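Local coordinates for protein peptide amidase (Stenotrophomonas maltophilia, PDB 1M22) that probably hydrolyses amide bonds as an amidase signature enzyme, with a serine nucleophile assisted by a second serine and a lysine, at residues P344-S347 / L348-I352. Numbering follows the deposited sequence.
Sequences PLRS and LADLI
From Leu-345 to Ser-347 the backbone runs extended apart from a kink at Arg-346, then coils at Leu-348 into helix 348-357, whose first turn closes through a weak bond from Leu-351 N to Ser-347 O (3.3 Å). Ser-347 is the N-cap: its OG lies between its own backbone N and carbonyl carbon (chi1 67°), from where it reaches over the helix start and accepts from Asp-350 N at 3.1 Å. Serine suits this place because its short hydroxyl replaces the carbonyl that a preceding turn would have offered. Asp-350 folds back, its OD2 accepting through the anti lone pair a bent bond (3.1 Å, 143°) from Arg-346 N and lying 3.0 Å from Ser-347 N. A carboxylate here probably also gains from the helix dipole. Glu-335 of helix 319-340 takes up Leu-348 N. On the apolar side, CD1 of Leu-345 meets CD1 of Leu-351 at 4.0 Å, while CD2 of Leu-345 lies beside Asp-350 CB; branched leucines fit here, buried, with Phe-338 and Leu-371 from neighbouring helices packing on them. A serine N-cap with an acidic residue three positions on, folded back toward the preceding loop, resembles a capping box at a helix N-terminus.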
# COMPACT_ATOMS: atom_id res chain seq x y z
N PRO A 344 16.76 6.80 18.33
CA PRO A 344 17.82 6.27 19.19
C PRO A 344 19.01 5.78 18.35
O PRO A 344 20.11 5.58 18.87
CB PRO A 344 17.12 5.14 19.95
CG PRO A 344 16.08 4.68 18.99
CD PRO A 344 15.54 5.98 18.43
N LEU A 345 18.77 5.59 17.06
CA LEU A 345 19.80 5.17 16.11
C LEU A 345 20.15 6.43 15.34
O LEU A 345 19.26 7.20 14.97
CB LEU A 345 19.25 4.13 15.14
CG LEU A 345 18.76 2.79 15.70
CD1 LEU A 345 18.10 1.98 14.60
CD2 LEU A 345 19.93 2.03 16.31
N ARG A 346 21.44 6.66 15.11
CA ARG A 346 21.88 7.86 14.40
C ARG A 346 22.42 7.58 13.01
O ARG A 346 22.55 8.50 12.19
CB ARG A 346 22.94 8.58 15.23
CG ARG A 346 22.48 8.98 16.62
CD ARG A 346 23.65 9.38 17.51
NE ARG A 346 24.39 10.53 17.00
CZ ARG A 346 23.88 11.75 16.85
NH1 ARG A 346 22.62 11.98 17.18
NH2 ARG A 346 24.64 12.73 16.38
N SER A 347 22.73 6.32 12.73
CA SER A 347 23.28 5.98 11.42
C SER A 347 22.91 4.56 11.01
O SER A 347 22.43 3.77 11.83
CB SER A 347 24.80 6.09 11.45
OG SER A 347 25.35 5.10 12.31
N LEU A 348 23.14 4.26 9.74
CA LEU A 348 22.86 2.93 9.23
C LEU A 348 23.85 1.98 9.90
O LEU A 348 23.52 0.83 10.17
CB LEU A 348 23.02 2.92 7.71
CG LEU A 348 22.76 1.61 6.96
CD1 LEU A 348 21.49 0.95 7.47
CD2 LEU A 348 22.67 1.91 5.47
N ALA A 349 25.06 2.46 10.17
CA ALA A 349 26.07 1.65 10.83
C ALA A 349 25.57 1.22 12.21
O ALA A 349 25.82 0.09 12.64
CB ALA A 349 27.38 2.43 10.95
N ASP A 350 24.88 2.12 12.91
CA ASP A 350 24.35 1.80 14.24
C ASP A 350 23.32 0.68 14.14
O ASP A 350 23.25 -0.19 15.00
CB ASP A 350 23.67 3.01 14.88
CG ASP A 350 24.63 4.14 15.18
OD1 ASP A 350 25.80 3.87 15.50
OD2 ASP A 350 24.19 5.31 15.11
N LEU A 351 22.50 0.72 13.09
CA LEU A 351 21.48 -0.31 12.90
C LEU A 351 22.13 -1.66 12.62
O LEU A 351 21.73 -2.68 13.18
CB LEU A 351 20.55 0.08 11.74
CG LEU A 351 19.51 -0.97 11.32
CD1 LEU A 351 18.63 -1.34 12.50
CD2 LEU A 351 18.67 -0.42 10.17
N ILE A 352 23.13 -1.66 11.74
CA ILE A 352 23.84 -2.88 11.40
C ILE A 352 24.47 -3.47 12.66
O ILE A 352 24.42 -4.68 12.88
CB ILE A 352 24.93 -2.60 10.34
CG1 ILE A 352 24.26 -2.23 9.01
CG2 ILE A 352 25.84 -3.81 10.18
CD1 ILE A 352 25.21 -1.71 7.95